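Local structure of cobalamin biosynthesis protein CobN (Mycobacterium tuberculosis, 7C6O) at residues 192-197 and 239-244; 1126-1131 and 1170-1175. The protein is the large, catalytic subunit of cobaltochelatase, which probably inserts cobalt into the corrin ring during cobalamin biosynthesis. All blocks are in the same frame, centred on the assembly; numbering follows the deposited sequence.

How the interactions relate
Interaction 1 and interaction 2 are separate packing contacts in one chain. Interaction 1 joins a sheet strand to a crossover helix. Interaction 2 joins two helices near the C-terminal end of the chain. Their centres are 58 Å apart, on opposite sides of the chain's centre, and their nearest atoms are about 45 Å apart, so they do not touch. Along the sequence 192-197/239-244 closes before 1126-1131/1170-1175 opens. Both lie in the part of the chain that belongs to the CobN/magnesium chelatase family. Both are buried and mainly apolar, with methyl groups in one and a methionine and aromatic rings in the other. The sodium ion is bound by D125 and S127, which belong to neither contact.

Interaction 1. Residues 192-197 and 239-244; sequences AVLYYR and ERLGGA
The crossover from strand 221-227 to strand 246-249 packs here, through L241 and A244, on A192 and L194 of strand 190-196. The crossing passes over strand 190-196, which lies between the two strands it connects. L241 sits in the last turn of helix 235-241. Its CD2 methyl meets L194 CD2 at 3.7 Å and A192 CB at 3.8 Å. A192 CB and L194 CD2 are themselves 3.9 Å apart, so the three carbons form a nearly equilateral triangle. The two leucine side chains cross obliquely. In L194, CG lies beside the backbone N (chi1 -88°), and CD2 ends nearer the helix than CB does. A192 and A244 each point toward the other segment, and their CB atoms meet at 3.9 Å. A type I turn from L241 to A244, with A244 N hydrogen-bonded to L241 O at 3.1 Å, leads the chain out of the helix. M247 of strand 246-249 also touches L241. V193 points to the other side of the sheet and packs on helix 206-217. The five parallel strands of this mixed sheet, from 221-227 to 321-331, run in the order 2-1-3-4-5, as in flavodoxin-like alpha/beta folds with right-handed beta-alpha-beta crossovers.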
loop_
_atom_site.group_PDB
_atom_site.type_symbol
_atom_site.label_atom_id
_atom_site.label_comp_id
_atom_site.label_asym_id
_atom_site.label_seq_id
_atom_site.Cartn_x
_atom_site.Cartn_y
_atom_site.Cartn_z
ATOM N N ALA A 192 -26.579 -3.967 -9.814
ATOM C CA ALA A 192 -27.205 -3.067 -8.858
ATOM C C ALA A 192 -26.368 -1.803 -8.701
ATOM O O ALA A 192 -25.137 -1.846 -8.753
ATOM C CB ALA A 192 -27.375 -3.759 -7.506
ATOM N N VAL A 193 -27.044 -0.669 -8.530
ATOM C CA VAL A 193 -26.398 0.610 -8.248
ATOM C C VAL A 193 -26.968 1.133 -6.936
ATOM O O VAL A 193 -28.150 1.494 -6.864
ATOM C CB VAL A 193 -26.598 1.626 -9.382
ATOM C CG1 VAL A 193 -25.881 2.933 -9.057
ATOM C CG2 VAL A 193 -26.092 1.051 -10.695
ATOM N N LEU A 194 -26.132 1.181 -5.900
ATOM C CA LEU A 194 -26.558 1.564 -4.557
ATOM C C LEU A 194 -26.168 3.013 -4.291
ATOM O O LEU A 194 -24.982 3.360 -4.345
ATOM C CB LEU A 194 -25.940 0.645 -3.504
ATOM C CG LEU A 194 -26.674 -0.649 -3.135
ATOM C CD1 LEU A 194 -27.956 -0.348 -2.368
ATOM C CD2 LEU A 194 -26.968 -1.492 -4.370
ATOM N N TYR A 195 -27.159 3.852 -3.994
ATOM C CA TYR A 195 -26.912 5.256 -3.698
ATOM C C TYR A 195 -27.723 5.671 -2.477
ATOM O O TYR A 195 -28.571 4.927 -1.980
ATOM C CB TYR A 195 -27.227 6.153 -4.906
ATOM C CG TYR A 195 -28.679 6.185 -5.335
ATOM C CD1 TYR A 195 -29.238 5.129 -6.044
ATOM C CD2 TYR A 195 -29.481 7.287 -5.058
ATOM C CE1 TYR A 195 -30.561 5.160 -6.450
ATOM C CE2 TYR A 195 -30.805 7.328 -5.460
ATOM C CZ TYR A 195 -31.341 6.263 -6.157
ATOM O OH TYR A 195 -32.658 6.295 -6.560
ATOM N N TYR A 196 -27.445 6.877 -1.989
ATOM C CA TYR A 196 -28.002 7.328 -0.723
ATOM C C TYR A 196 -29.442 7.805 -0.872
ATOM O O TYR A 196 -29.804 8.457 -1.857
ATOM C CB TYR A 196 -27.138 8.440 -0.130
ATOM C CG TYR A 196 -26.012 7.914 0.728
ATOM C CD1 TYR A 196 -26.259 6.987 1.734
ATOM C CD2 TYR A 196 -24.702 8.328 0.525
ATOM C CE1 TYR A 196 -25.235 6.494 2.522
ATOM C CE2 TYR A 196 -23.670 7.839 1.306
ATOM C CZ TYR A 196 -23.943 6.924 2.302
ATOM O OH TYR A 196 -22.922 6.432 3.084
ATOM N N ARG A 197 -30.257 7.471 0.133
ATOM C CA ARG A 197 -31.658 7.880 0.165
ATOM C C ARG A 197 -31.802 9.396 0.136
ATOM O O ARG A 197 -32.744 9.918 -0.473
ATOM C CB ARG A 197 -32.320 7.295 1.415
ATOM C CG ARG A 197 -33.793 7.613 1.608
ATOM C CD ARG A 197 -34.307 6.897 2.852
ATOM N NE ARG A 197 -35.735 7.094 3.072
ATOM C CZ ARG A 197 -36.245 8.082 3.798
ATOM N NH1 ARG A 197 -35.439 8.967 4.368
ATOM N NH2 ARG A 197 -37.558 8.187 3.952
ATOM N N GLU A 239 -32.725 -9.022 0.257
ATOM C CA GLU A 239 -33.429 -9.941 -0.632
ATOM C C GLU A 239 -33.410 -9.432 -2.067
ATOM O O GLU A 239 -33.143 -10.191 -3.005
ATOM C CB GLU A 239 -34.872 -10.135 -0.161
ATOM C CG GLU A 239 -35.025 -10.787 1.200
ATOM C CD GLU A 239 -36.480 -11.025 1.558
ATOM O OE1 GLU A 239 -37.312 -11.111 0.629
ATOM O OE2 GLU A 239 -36.795 -11.118 2.764
ATOM N N ARG A 240 -33.697 -8.140 -2.254
ATOM C CA ARG A 240 -33.710 -7.567 -3.594
ATOM C C ARG A 240 -32.339 -7.675 -4.248
ATOM O O ARG A 240 -32.236 -7.948 -5.450
ATOM C CB ARG A 240 -34.166 -6.109 -3.531
ATOM C CG ARG A 240 -34.556 -5.514 -4.871
ATOM C CD ARG A 240 -35.825 -6.156 -5.409
ATOM N NE ARG A 240 -36.479 -5.313 -6.406
ATOM C CZ ARG A 240 -36.218 -5.350 -7.709
ATOM N NH1 ARG A 240 -35.311 -6.194 -8.182
ATOM N NH2 ARG A 240 -36.865 -4.543 -8.540
ATOM N N LEU A 241 -31.272 -7.484 -3.466
ATOM C CA LEU A 241 -29.910 -7.612 -3.968
ATOM C C LEU A 241 -29.548 -9.042 -4.345
ATOM O O LEU A 241 -28.542 -9.243 -5.032
ATOM C CB LEU A 241 -28.919 -7.086 -2.929
ATOM C CG LEU A 241 -28.911 -5.566 -2.769
ATOM C CD1 LEU A 241 -28.045 -5.147 -1.592
ATOM C CD2 LEU A 241 -28.431 -4.912 -4.057
ATOM N N GLY A 242 -30.330 -10.032 -3.913
ATOM C CA GLY A 242 -30.094 -11.397 -4.350
ATOM C C GLY A 242 -30.282 -11.600 -5.840
ATOM O O GLY A 242 -29.769 -12.578 -6.394
ATOM N N GLY A 243 -31.008 -10.701 -6.501
ATOM C CA GLY A 243 -31.173 -10.755 -7.937
ATOM C C GLY A 243 -30.078 -10.094 -8.738
ATOM O O GLY A 243 -30.124 -10.114 -9.971
ATOM N N ALA A 244 -29.086 -9.508 -8.075
ATOM C CA ALA A 244 -28.000 -8.823 -8.758
ATOM C C ALA A 244 -26.830 -9.768 -8.987
ATOM O O ALA A 244 -26.550 -10.651 -8.174
ATOM C CB ALA A 244 -27.531 -7.610 -7.952
#

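Interaction 2. Residues 1126-1131 and 1170-1175; sequences PRWMAA and QRYVLD
M1129 and W1128 of helix 1126-1132 meet Y1172 of helix 1162-1174, in a helix-packing contact built on a Met-aromatic pair. The two helical segments run roughly parallel, with 26° between their directions. Their axes come no closer than 12.2 Å, so long side chains fill the gap. M1129 points at the other helix and runs at a slant to the Y1172 side chain. Its sulfur lies well off the ring normal, with SD 3.8 Å from Y1172 CE1. A bend at chi3 (64°) turns the terminal methyl along the same side of the tyrosine. There CE is 3.6 Å from Y1172 CD1 and 3.4 Å from the backbone R1171 O. R1171 CB flanks the sulfur of M1129.

W1128 takes the other end of the tyrosine. Its CG is anti to the backbone N (chi1 179°), which brings the six-membered ring of the indole close to Y1172, although its CB bond points elsewhere. The W1128 and Y1172 side chains run at about a right angle, but their ring planes are only modestly tilted. Y1172 is buried, and its hydroxyl is hydrogen-bonded to V1123 O, just ahead of helix 1126-1132. M1143 of helix 1136-1157 touches both W1128 and Y1172, and M1193 of helix 1187-1203 also packs on the tyrosine.

Helix 1162-1174 closes with a wide pi-type turn, in which D1175 N donates a hydrogen bond to Q1170 O at 2.8 Å. D1175 then N-caps the next helix through OD2 and N1178 N. The closest W1128-Y1172 approach, oblique to the indole, is Y1172 OH to W1128 CZ3, at 3.2 Å.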
loop_
_atom_site.group_PDB
_atom_site.type_symbol
_atom_site.label_atom_id
_atom_site.label_comp_id
_atom_site.label_asym_id
_atom_site.label_seq_id
_atom_site.Cartn_x
_atom_site.Cartn_y
_atom_site.Cartn_z
ATOM N N PRO A 1126 24.981 -21.209 4.482
ATOM C CA PRO A 1126 24.713 -22.425 3.696
ATOM C C PRO A 1126 23.282 -22.918 3.813
ATOM O O PRO A 1126 22.780 -23.551 2.876
ATOM C CB PRO A 1126 25.717 -23.442 4.264
ATOM C CG PRO A 1126 26.108 -22.902 5.606
ATOM C CD PRO A 1126 26.052 -21.409 5.471
ATOM N N ARG A 1127 22.600 -22.634 4.927
ATOM C CA ARG A 1127 21.204 -23.041 5.060
ATOM C C ARG A 1127 20.314 -22.287 4.079
ATOM O O ARG A 1127 19.399 -22.873 3.488
ATOM C CB ARG A 1127 20.723 -22.824 6.496
ATOM C CG ARG A 1127 21.300 -23.805 7.507
ATOM C CD ARG A 1127 20.760 -23.535 8.905
ATOM N NE ARG A 1127 19.310 -23.364 8.902
ATOM C CZ ARG A 1127 18.436 -24.367 8.888
ATOM N NH1 ARG A 1127 18.862 -25.623 8.875
ATOM N NH2 ARG A 1127 17.135 -24.115 8.886
ATOM N N TRP A 1128 20.567 -20.989 3.893
ATOM C CA TRP A 1128 19.768 -20.217 2.946
ATOM C C TRP A 1128 20.106 -20.582 1.507
ATOM O O TRP A 1128 19.209 -20.693 0.663
ATOM C CB TRP A 1128 19.969 -18.719 3.167
ATOM C CG TRP A 1128 19.172 -17.896 2.202
ATOM C CD1 TRP A 1128 17.850 -17.572 2.299
ATOM C CD2 TRP A 1128 19.638 -17.320 0.977
ATOM N NE1 TRP A 1128 17.464 -16.822 1.215
ATOM C CE2 TRP A 1128 18.545 -16.651 0.389
ATOM C CE3 TRP A 1128 20.873 -17.302 0.322
ATOM C CZ2 TRP A 1128 18.651 -15.970 -0.822
ATOM C CZ3 TRP A 1128 20.977 -16.621 -0.878
ATOM C CH2 TRP A 1128 19.872 -15.967 -1.439
ATOM N N MET A 1129 21.395 -20.759 1.200
ATOM C CA MET A 1129 21.770 -21.137 -0.159
ATOM C C MET A 1129 21.185 -22.493 -0.531
ATOM O O MET A 1129 20.690 -22.676 -1.649
ATOM C CB MET A 1129 23.291 -21.139 -0.311
ATOM C CG MET A 1129 23.920 -19.763 -0.162
ATOM S SD MET A 1129 25.658 -19.707 -0.643
ATOM C CE MET A 1129 25.529 -20.084 -2.393
ATOM N N ALA A 1130 21.216 -23.452 0.398
ATOM C CA ALA A 1130 20.629 -24.760 0.124
ATOM C C ALA A 1130 19.119 -24.657 -0.048
ATOM O O ALA A 1130 18.533 -25.364 -0.878
ATOM C CB ALA A 1130 20.984 -25.739 1.243
ATOM N N ALA A 1131 18.474 -23.771 0.718
ATOM C CA ALA A 1131 17.036 -23.570 0.577
ATOM C C ALA A 1131 16.680 -23.026 -0.801
ATOM O O ALA A 1131 15.692 -23.455 -1.410
ATOM C CB ALA A 1131 16.526 -22.627 1.669
ATOM N N GLN A 1170 33.054 -16.696 -4.814
ATOM C CA GLN A 1170 33.346 -18.116 -4.662
ATOM C C GLN A 1170 32.082 -18.915 -4.358
ATOM O O GLN A 1170 31.846 -19.969 -4.959
ATOM C CB GLN A 1170 34.395 -18.319 -3.566
ATOM C CG GLN A 1170 34.759 -19.769 -3.322
ATOM C CD GLN A 1170 35.291 -20.452 -4.565
ATOM O OE1 GLN A 1170 36.032 -19.855 -5.349
ATOM N NE2 GLN A 1170 34.911 -21.710 -4.756
ATOM N N ARG A 1171 31.254 -18.426 -3.431
ATOM C CA ARG A 1171 30.097 -19.207 -3.001
ATOM C C ARG A 1171 29.017 -19.255 -4.075
ATOM O O ARG A 1171 28.382 -20.296 -4.276
ATOM C CB ARG A 1171 29.521 -18.639 -1.701
ATOM C CG ARG A 1171 30.471 -18.684 -0.513
ATOM C CD ARG A 1171 30.935 -20.099 -0.235
ATOM N NE ARG A 1171 29.874 -20.935 0.315
ATOM C CZ ARG A 1171 29.904 -22.263 0.327
ATOM N NH1 ARG A 1171 30.939 -22.909 -0.196
ATOM N NH2 ARG A 1171 28.897 -22.948 0.852
ATOM N N TYR A 1172 28.784 -18.140 -4.769
ATOM C CA TYR A 1172 27.664 -18.053 -5.699
ATOM C C TYR A 1172 28.015 -18.537 -7.100
ATOM O O TYR A 1172 27.203 -19.217 -7.740
ATOM C CB TYR A 1172 27.153 -16.609 -5.790
ATOM C CG TYR A 1172 26.217 -16.177 -4.680
ATOM C CD1 TYR A 1172 26.277 -16.750 -3.417
ATOM C CD2 TYR A 1172 25.261 -15.195 -4.908
ATOM C CE1 TYR A 1172 25.413 -16.350 -2.410
ATOM C CE2 TYR A 1172 24.395 -14.789 -3.908
ATOM C CZ TYR A 1172 24.475 -15.368 -2.664
ATOM O OH TYR A 1172 23.612 -14.955 -1.675
ATOM N N VAL A 1173 29.203 -18.202 -7.595
ATOM C CA VAL A 1173 29.529 -18.314 -9.011
ATOM C C VAL A 1173 30.524 -19.440 -9.281
ATOM O O VAL A 1173 30.322 -20.254 -10.185
ATOM C CB VAL A 1173 30.054 -16.968 -9.555
ATOM C CG1 VAL A 1173 30.362 -17.070 -11.047
ATOM C CG2 VAL A 1173 29.039 -15.866 -9.287
ATOM N N LEU A 1174 31.607 -19.498 -8.510
ATOM C CA LEU A 1174 32.681 -20.444 -8.796
ATOM C C LEU A 1174 32.485 -21.795 -8.119
ATOM O O LEU A 1174 32.998 -22.806 -8.615
ATOM C CB LEU A 1174 34.030 -19.850 -8.382
ATOM C CG LEU A 1174 34.422 -18.558 -9.108
ATOM C CD1 LEU A 1174 35.802 -18.086 -8.666
ATOM C CD2 LEU A 1174 34.367 -18.742 -10.621
ATOM N N ASP A 1175 31.755 -21.837 -7.006
ATOM C CA ASP A 1175 31.475 -23.097 -6.329
ATOM C C ASP A 1175 30.809 -24.081 -7.283
ATOM O O ASP A 1175 29.826 -23.747 -7.949
ATOM C CB ASP A 1175 30.578 -22.847 -5.118
ATOM C CG ASP A 1175 30.205 -24.123 -4.397
ATOM O OD1 ASP A 1175 31.089 -24.714 -3.743
ATOM O OD2 ASP A 1175 29.027 -24.533 -4.481
#